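Local coordinates for protein MmeI (Methylophilus methylotrophus, PDB 5HR4) that is a Type IIL restriction-modification enzyme that binds DNA and probably transfers a methyl group from S-adenosyl-L-methionine to the exocyclic amino group of adenine within it, at residues E545-S548 with L549-L553; N795-M798 with R799-G803; Y809-A813 with S814-N818. All blocks are in the same frame, centred on the assembly; numbering follows the deposited sequence.

Contact 1: residues E545-S548 with L549-L553. With nucleotides of chain B.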
# COMPACT_ATOMS: atom_id res chain seq x y z
N GLU A 545 -9.51 2.09 13.46
CA GLU A 545 -10.58 3.08 13.29
C GLU A 545 -11.25 3.02 11.93
O GLU A 545 -12.34 3.57 11.77
CB GLU A 545 -10.05 4.50 13.52
CG GLU A 545 -9.50 5.20 12.28
CD GLU A 545 -8.88 6.58 12.59
OE1 GLU A 545 -9.30 7.24 13.58
OE2 GLU A 545 -7.97 7.01 11.84
N GLN A 546 -10.63 2.37 10.95
CA GLN A 546 -11.18 2.37 9.60
C GLN A 546 -12.20 1.25 9.37
O GLN A 546 -13.06 1.40 8.48
CB GLN A 546 -10.05 2.27 8.57
CG GLN A 546 -8.81 3.09 8.92
CD GLN A 546 -8.06 3.56 7.69
OE1 GLN A 546 -8.65 3.83 6.65
NE2 GLN A 546 -6.75 3.69 7.82
N VAL A 547 -12.13 0.16 10.15
CA VAL A 547 -13.00 -0.99 9.91
C VAL A 547 -14.46 -0.62 10.14
O VAL A 547 -15.36 -1.09 9.43
CB VAL A 547 -12.58 -2.17 10.81
CG1 VAL A 547 -13.31 -3.45 10.41
CG2 VAL A 547 -11.10 -2.35 10.72
N SER A 548 -14.72 0.23 11.13
CA SER A 548 -16.08 0.71 11.36
C SER A 548 -16.56 1.66 10.27
O SER A 548 -17.77 1.81 10.10
CB SER A 548 -16.17 1.42 12.72
OG SER A 548 -15.50 0.70 13.75
N LEU A 549 -15.66 2.33 9.55
CA LEU A 549 -16.11 3.36 8.62
C LEU A 549 -16.25 2.87 7.19
O LEU A 549 -16.92 3.53 6.40
CB LEU A 549 -15.16 4.57 8.62
CG LEU A 549 -14.83 5.16 9.99
CD1 LEU A 549 -13.78 6.22 9.84
CD2 LEU A 549 -16.07 5.69 10.73
N LEU A 550 -15.64 1.74 6.85
CA LEU A 550 -15.66 1.26 5.47
C LEU A 550 -16.58 0.06 5.26
O LEU A 550 -17.28 -0.01 4.24
CB LEU A 550 -14.25 0.88 5.00
CG LEU A 550 -14.19 0.31 3.58
CD1 LEU A 550 -14.85 1.28 2.61
CD2 LEU A 550 -12.77 0.08 3.17
N TRP A 551 -16.60 -0.87 6.19
CA TRP A 551 -17.28 -2.13 5.96
C TRP A 551 -18.78 -2.11 6.24
O TRP A 551 -19.52 -2.87 5.60
CB TRP A 551 -16.56 -3.21 6.77
CG TRP A 551 -15.24 -3.38 6.15
CD1 TRP A 551 -14.06 -2.83 6.56
CD2 TRP A 551 -14.96 -4.07 4.93
NE1 TRP A 551 -13.05 -3.17 5.69
CE2 TRP A 551 -13.58 -3.93 4.68
CE3 TRP A 551 -15.74 -4.82 4.04
CZ2 TRP A 551 -12.96 -4.51 3.57
CZ3 TRP A 551 -15.13 -5.39 2.94
CH2 TRP A 551 -13.75 -5.23 2.72
N PRO A 552 -19.29 -1.27 7.16
CA PRO A 552 -20.75 -1.07 7.20
C PRO A 552 -21.32 -0.69 5.84
O PRO A 552 -22.31 -1.29 5.39
CB PRO A 552 -20.90 0.05 8.24
CG PRO A 552 -19.81 -0.22 9.18
CD PRO A 552 -18.65 -0.66 8.34
N LEU A 553 -20.70 0.28 5.17
CA LEU A 553 -21.19 0.68 3.86
C LEU A 553 -21.03 -0.43 2.84
O LEU A 553 -21.92 -0.65 2.00
CB LEU A 553 -20.45 1.94 3.40
CG LEU A 553 -20.77 2.36 1.97
CD1 LEU A 553 -22.20 2.86 1.85
CD2 LEU A 553 -19.77 3.41 1.48
P DC B 4 -9.03 8.32 18.97
OP1 DC B 4 -10.47 8.70 18.93
OP2 DC B 4 -8.51 7.44 20.04
O5' DC B 4 -8.72 7.63 17.59
C5' DC B 4 -7.81 6.54 17.52
C4' DC B 4 -7.21 6.52 16.15
O4' DC B 4 -6.57 7.79 15.91
C3' DC B 4 -6.19 5.43 15.86
O3' DC B 4 -6.55 4.81 14.61
C2' DC B 4 -4.85 6.19 15.79
C1' DC B 4 -5.26 7.62 15.44
N1 DC B 4 -4.41 8.70 16.07
C2 DC B 4 -4.27 9.93 15.42
O2 DC B 4 -4.83 10.09 14.33
N3 DC B 4 -3.54 10.91 16.01
C4 DC B 4 -2.96 10.70 17.19
N4 DC B 4 -2.24 11.69 17.70
C5 DC B 4 -3.09 9.45 17.87
C6 DC B 4 -3.82 8.49 17.29
P DC B 5 -5.70 3.61 13.96
OP1 DC B 5 -6.65 2.77 13.19
OP2 DC B 5 -4.77 3.05 14.96
O5' DC B 5 -4.76 4.34 12.91
C5' DC B 5 -5.31 5.10 11.89
C4' DC B 5 -4.28 6.09 11.41
O4' DC B 5 -3.92 6.96 12.48
C3' DC B 5 -2.95 5.46 11.03
O3' DC B 5 -3.03 4.98 9.73
C2' DC B 5 -1.98 6.64 11.16
C1' DC B 5 -2.70 7.58 12.13
N1 DC B 5 -1.97 7.87 13.36
C2 DC B 5 -1.53 9.17 13.60
O2 DC B 5 -1.73 10.02 12.74
N3 DC B 5 -0.87 9.44 14.75
C4 DC B 5 -0.68 8.46 15.64
N4 DC B 5 -0.03 8.76 16.78
C5 DC B 5 -1.14 7.13 15.41
C6 DC B 5 -1.78 6.89 14.27

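Contact 2: residues N795-M798 with R799-G803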
# COMPACT_ATOMS: atom_id res chain seq x y z
N ASN A 795 -4.53 -8.49 25.70
CA ASN A 795 -3.60 -8.38 24.57
C ASN A 795 -4.15 -9.07 23.33
O ASN A 795 -3.89 -8.64 22.20
CB ASN A 795 -2.24 -8.98 24.93
CG ASN A 795 -1.41 -8.07 25.81
OD1 ASN A 795 -0.81 -7.12 25.33
ND2 ASN A 795 -1.37 -8.36 27.11
N CYS A 796 -4.91 -10.14 23.51
CA CYS A 796 -5.57 -10.73 22.35
C CYS A 796 -6.61 -9.76 21.78
O CYS A 796 -6.75 -9.64 20.56
CB CYS A 796 -6.20 -12.06 22.75
SG CYS A 796 -7.29 -12.68 21.51
N TRP A 797 -7.32 -9.05 22.66
CA TRP A 797 -8.26 -8.04 22.20
C TRP A 797 -7.53 -6.92 21.46
O TRP A 797 -7.84 -6.64 20.30
CB TRP A 797 -9.05 -7.48 23.39
CG TRP A 797 -10.14 -6.57 22.98
CD1 TRP A 797 -10.18 -5.21 23.10
CD2 TRP A 797 -11.37 -6.95 22.35
NE1 TRP A 797 -11.36 -4.73 22.61
CE2 TRP A 797 -12.11 -5.77 22.14
CE3 TRP A 797 -11.92 -8.17 21.97
CZ2 TRP A 797 -13.36 -5.78 21.54
CZ3 TRP A 797 -13.16 -8.18 21.38
CH2 TRP A 797 -13.88 -6.98 21.17
N MET A 798 -6.55 -6.29 22.11
CA MET A 798 -5.71 -5.29 21.46
C MET A 798 -5.22 -5.75 20.08
O MET A 798 -5.24 -4.97 19.12
CB MET A 798 -4.52 -4.96 22.37
CG MET A 798 -3.47 -4.05 21.74
SD MET A 798 -2.24 -4.89 20.72
CE MET A 798 -1.50 -6.04 21.87
N ARG A 799 -4.77 -7.01 19.97
CA ARG A 799 -4.24 -7.56 18.72
C ARG A 799 -5.28 -7.59 17.62
O ARG A 799 -4.94 -7.47 16.43
CB ARG A 799 -3.73 -8.98 18.92
CG ARG A 799 -2.24 -9.14 19.08
CD ARG A 799 -1.91 -10.57 19.43
NE ARG A 799 -0.98 -10.59 20.55
CZ ARG A 799 -1.25 -11.03 21.77
NH1 ARG A 799 -2.43 -11.55 22.07
NH2 ARG A 799 -0.31 -10.96 22.70
N ASN A 800 -6.55 -7.77 17.98
CA ASN A 800 -7.60 -8.00 16.99
C ASN A 800 -8.40 -6.75 16.61
O ASN A 800 -8.69 -6.56 15.42
CB ASN A 800 -8.54 -9.08 17.49
CG ASN A 800 -7.97 -10.44 17.28
OD1 ASN A 800 -8.09 -11.00 16.20
ND2 ASN A 800 -7.31 -10.96 18.29
N VAL A 801 -8.78 -5.91 17.57
CA VAL A 801 -9.58 -4.74 17.24
C VAL A 801 -8.78 -3.47 17.24
O VAL A 801 -9.31 -2.43 16.80
CB VAL A 801 -10.78 -4.58 18.19
CG1 VAL A 801 -11.47 -5.91 18.40
CG2 VAL A 801 -10.33 -3.98 19.51
N GLY A 802 -7.54 -3.48 17.73
CA GLY A 802 -6.69 -2.31 17.64
C GLY A 802 -6.26 -2.07 16.21
O GLY A 802 -6.67 -2.74 15.27
N GLY A 803 -5.42 -1.06 16.04
CA GLY A 803 -4.83 -0.75 14.76
C GLY A 803 -3.36 -1.12 14.78
O GLY A 803 -2.86 -1.71 15.74

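Contact 3: residues Y809-A813 with S814-N818. With nucleotides of chain B.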
# COMPACT_ATOMS: atom_id res chain seq x y z
N TYR A 809 2.03 -3.27 17.20
CA TYR A 809 0.85 -2.93 17.97
C TYR A 809 0.71 -1.41 18.00
O TYR A 809 1.71 -0.69 18.09
CB TYR A 809 0.96 -3.48 19.40
CG TYR A 809 1.22 -4.95 19.51
CD1 TYR A 809 0.76 -5.84 18.53
CD2 TYR A 809 1.93 -5.48 20.58
CE1 TYR A 809 1.00 -7.19 18.61
CE2 TYR A 809 2.17 -6.83 20.68
CZ TYR A 809 1.70 -7.70 19.69
OH TYR A 809 1.93 -9.06 19.77
N ARG A 810 -0.52 -0.93 17.87
CA ARG A 810 -0.83 0.47 18.17
C ARG A 810 -2.01 0.46 19.13
O ARG A 810 -3.11 0.04 18.76
CB ARG A 810 -1.17 1.29 16.92
CG ARG A 810 -1.46 2.74 17.30
CD ARG A 810 -1.91 3.61 16.13
NE ARG A 810 -0.88 3.68 15.12
CZ ARG A 810 -1.08 3.33 13.86
NH1 ARG A 810 -2.29 2.92 13.50
NH2 ARG A 810 -0.10 3.41 12.96
N TYR A 811 -1.78 0.93 20.34
CA TYR A 811 -2.87 0.93 21.30
C TYR A 811 -3.70 2.18 21.10
O TYR A 811 -3.23 3.18 20.57
CB TYR A 811 -2.32 0.87 22.73
CG TYR A 811 -3.34 0.40 23.73
CD1 TYR A 811 -4.24 1.28 24.29
CD2 TYR A 811 -3.42 -0.95 24.10
CE1 TYR A 811 -5.20 0.85 25.20
CE2 TYR A 811 -4.39 -1.39 25.01
CZ TYR A 811 -5.27 -0.49 25.55
OH TYR A 811 -6.23 -0.88 26.45
N SER A 812 -4.96 2.12 21.53
CA SER A 812 -5.71 3.36 21.63
C SER A 812 -6.90 3.14 22.55
O SER A 812 -7.61 2.14 22.42
CB SER A 812 -6.18 3.84 20.26
OG SER A 812 -7.31 3.08 19.87
N ALA A 813 -7.11 4.10 23.45
CA ALA A 813 -8.15 3.97 24.46
C ALA A 813 -9.53 3.74 23.84
O ALA A 813 -10.28 2.89 24.31
CB ALA A 813 -8.17 5.21 25.35
N SER A 814 -9.86 4.47 22.78
CA SER A 814 -11.22 4.39 22.25
C SER A 814 -11.48 3.12 21.43
O SER A 814 -12.65 2.75 21.27
CB SER A 814 -11.53 5.62 21.40
OG SER A 814 -10.80 5.60 20.19
N LEU A 815 -10.45 2.45 20.93
CA LEU A 815 -10.66 1.26 20.10
C LEU A 815 -10.49 -0.04 20.87
O LEU A 815 -11.22 -1.01 20.63
CB LEU A 815 -9.69 1.25 18.91
CG LEU A 815 -10.10 2.04 17.67
CD1 LEU A 815 -8.90 2.17 16.76
CD2 LEU A 815 -11.25 1.35 16.94
N VAL A 816 -9.54 -0.10 21.80
CA VAL A 816 -9.23 -1.31 22.54
C VAL A 816 -9.93 -1.29 23.89
O VAL A 816 -10.96 -1.95 24.08
CB VAL A 816 -7.71 -1.44 22.74
CG1 VAL A 816 -7.39 -2.80 23.36
CG2 VAL A 816 -6.99 -1.23 21.42
N TYR A 817 -9.36 -0.53 24.82
CA TYR A 817 -9.83 -0.46 26.20
C TYR A 817 -11.33 -0.21 26.29
O TYR A 817 -12.04 -0.87 27.06
CB TYR A 817 -9.05 0.64 26.92
CG TYR A 817 -9.27 0.77 28.42
CD1 TYR A 817 -8.70 -0.15 29.30
CD2 TYR A 817 -10.00 1.83 28.95
CE1 TYR A 817 -8.88 -0.04 30.67
CE2 TYR A 817 -10.19 1.94 30.33
CZ TYR A 817 -9.62 1.01 31.19
OH TYR A 817 -9.77 1.10 32.56
N ASN A 818 -11.85 0.75 25.52
CA ASN A 818 -13.25 1.14 25.69
C ASN A 818 -14.22 0.11 25.14
O ASN A 818 -15.40 0.12 25.51
CB ASN A 818 -13.52 2.49 25.02
CG ASN A 818 -12.93 3.64 25.77
OD1 ASN A 818 -12.57 3.51 26.94
ND2 ASN A 818 -12.81 4.78 25.11
P DC B 5 -5.70 3.61 13.96
OP1 DC B 5 -6.65 2.77 13.19
OP2 DC B 5 -4.77 3.05 14.96
O5' DC B 5 -4.76 4.34 12.91
C5' DC B 5 -5.31 5.10 11.89
C4' DC B 5 -4.28 6.09 11.41
O4' DC B 5 -3.92 6.96 12.48
C3' DC B 5 -2.95 5.46 11.03
O3' DC B 5 -3.03 4.98 9.73
C2' DC B 5 -1.98 6.64 11.16
C1' DC B 5 -2.70 7.58 12.13
N1 DC B 5 -1.97 7.87 13.36
C2 DC B 5 -1.53 9.17 13.60
O2 DC B 5 -1.73 10.02 12.74
N3 DC B 5 -0.87 9.44 14.75
C4 DC B 5 -0.68 8.46 15.64
N4 DC B 5 -0.03 8.76 16.78
C5 DC B 5 -1.14 7.13 15.41
C6 DC B 5 -1.78 6.89 14.27
P DC B 4 -9.03 8.32 18.97
OP1 DC B 4 -10.47 8.70 18.93
OP2 DC B 4 -8.51 7.44 20.04
O5' DC B 4 -8.72 7.63 17.59
C5' DC B 4 -7.81 6.54 17.52
C4' DC B 4 -7.21 6.52 16.15
O4' DC B 4 -6.57 7.79 15.91
C3' DC B 4 -6.19 5.43 15.86
O3' DC B 4 -6.55 4.81 14.61
C2' DC B 4 -4.85 6.19 15.79
C1' DC B 4 -5.26 7.62 15.44
N1 DC B 4 -4.41 8.70 16.07
C2 DC B 4 -4.27 9.93 15.42
O2 DC B 4 -4.83 10.09 14.33
N3 DC B 4 -3.54 10.91 16.01
C4 DC B 4 -2.96 10.70 17.19
N4 DC B 4 -2.24 11.69 17.70
C5 DC B 4 -3.09 9.45 17.87
C6 DC B 4 -3.82 8.49 17.29
P DG B 6 -1.84 4.08 9.13
OP1 DG B 6 -2.40 3.40 7.93
OP2 DG B 6 -1.30 3.26 10.26
O5' DG B 6 -0.78 5.17 8.62
C5' DG B 6 -1.22 6.18 7.70
C4' DG B 6 -0.10 7.11 7.32
O4' DG B 6 0.37 7.85 8.49
C3' DG B 6 1.14 6.44 6.74
O3' DG B 6 1.75 7.34 5.86
C2' DG B 6 2.00 6.20 7.98
C1' DG B 6 1.66 7.41 8.87
N9 DG B 6 1.64 7.11 10.30
C8 DG B 6 1.31 5.92 10.89
N7 DG B 6 1.39 5.94 12.19
C5 DG B 6 1.80 7.23 12.49
C6 DG B 6 2.05 7.84 13.74
O6 DG B 6 1.96 7.34 14.87
N1 DG B 6 2.44 9.17 13.60
C2 DG B 6 2.58 9.82 12.39
N2 DG B 6 2.96 11.11 12.45
N3 DG B 6 2.34 9.26 11.22
C4 DG B 6 1.95 7.97 11.34

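Contact 1: residues E545-S548 with L549-L553
L549 lies back along the helix against E545, its CG 3.4 Å from the carbonyl O of E545; the branch gets there because CG stands anti to its own carbonyl carbon (chi1 -51°). L549 N binds Q546 O at 3.0 Å, only three residues back and from above the carbonyl plane, and L550 N adds a weak bond to the same oxygen. This 3-10-like pairing lies in the first turns of helix 544-556 of the methyltransferase domain, which follows strand 532-538 of the central sheet and meets the DNA at its N-terminal end: E545 N donates to OP1 of DC5 of chain B at 3.0 Å, with 157° at the hydrogen, where the helix dipole probably adds attraction. The E545 carboxylate bridges K487 and K629, with OE1 3.4 Å from C4' of DC4 of chain B. With an alanine here, the backbone bond could remain, but K487 and K629 would probably lose this shared carboxylate. At W551 the backbone N bonds weakly to V547 O, V547 CG1 touches CD1 of the indole at 4.0 Å, and V547 CA lies at the ring edge; NE1 donates to I541 O. P552 brings no N-H, and its CG and CD lie against S548 O instead.

Contact 2: residues N795-M798 with R799-G803
V801 lies against one face of the W797 indole, its isopropyl group straddling both rings. CG2 sits over the five-membered ring, 3.7 Å from its centroid and 27° off the normal, a CH-pi contact, while CG1 lies above the six-membered part, 3.7 Å from CZ2 of W797. Torsions on both sides set this fit: W797 CG, anti to its backbone N (chi1 -173°), lays the indole beside the next turn, and V801 chi1 of -45° puts CG1 anti to the carbonyl carbon and CG2 between N and C, so that both methyls face the indole. The V801 backbone is held by a nearly straight bond from V801 N to W797 O at 3.0 Å. N800 N reaches that same oxygen from above the carbonyl plane, so two donors grip it. Outside the turn, the indole NE1 is bonded to T819 OG1, and the rings of F896 and F820 meet W797 at inclined angles.

R799 is turned quite differently. Its guanidinium lies with one face over N795 O, 3.2 Å above the plane and offset to the rim; that oxygen is engaged by the backbone N of R799, not by the guanidinium N-H groups. NH2 passes N795 CB at 3.6 Å, and NH1 forms a salt bridge with E888. The N800 side-chain amide adds a bond to the backbone: ND2 to C796 O, 2.7 Å, with the acceptor almost in the amide plane.

The i to i+4 bonds, R799 N to N795 O among them, with the i to i+3 bond of N800 N, are those of the C-terminal turns of an alpha helix, here helix 792-801 of the target recognition domain, which packs against helix 888-903. G802 N still binds M798 O, yet G802 has left helical phi/psi, and the chain passes into strand 803-805.

Contact 3: residues Y809-A813 with S814-N818
Y811 reaches across the turn to V816 and Y817. From CB, its CG leaves anti to the backbone N (chi1 -160°), which turns one face of the ring to V816: V816 CB stands over that face, 4.1 Å from the ring centroid and 22° off the normal, a CH-pi contact. Farther out, CE2 meets V816 CG1 at 3.7 Å, and CZ has the same methyl and V816 CB as neighbours. At the tip, OH lies alongside CB of Y817, whose own hydroxyl is bonded to P638 O.

S812 O accepts both L815 N and V816 N, the latter nearly in line with the carbonyl at 3.0 Å. S812 OG adds a weak bond from L815 N, and A813 O receives N818 N in an i to i+5 (pi-turn) bond.

This connection leaves strand 808-810 of the small antiparallel sheet in the target recognition domain, and it meets both the backbone and a base edge of the DNA. R810 NH1 donates to OP2 of DC5 of chain B at 2.9 Å and NH2 to OP2 of DG6 of chain B at 3.0 Å, so one arginine spans successive phosphates. The same NH2 lies 3.0 Å from N7 of DG6, and C6 of the DC5 base lies 3.4 Å above one guanidinium face. S814 OG donates to OP2 of DC4 of chain B at 2.9 Å.

All three contacts are largely buried, though contact 1 has an exposed residue at P552. Contacts 2 and 3 belong to the target recognition domain, with centres about 8 Å apart: a probable hydrogen bond from R810 N to G803 O joins strands 803-805 and 808-810, and V816 O lies by W797 NE1. Contact 1 lies near the N-terminal end of helix 544-556 in the methyltransferase domain, yet E545 N packs on L815 CD1. Contacts 1 and 3 both bind the DC5 phosphate of chain B, through OP1 and OP2 respectively. Contact 2, about 4 Å from the DNA at its nearest atom, relies instead on indole-valine packing, helical bonds and the R799 salt bridge to E888.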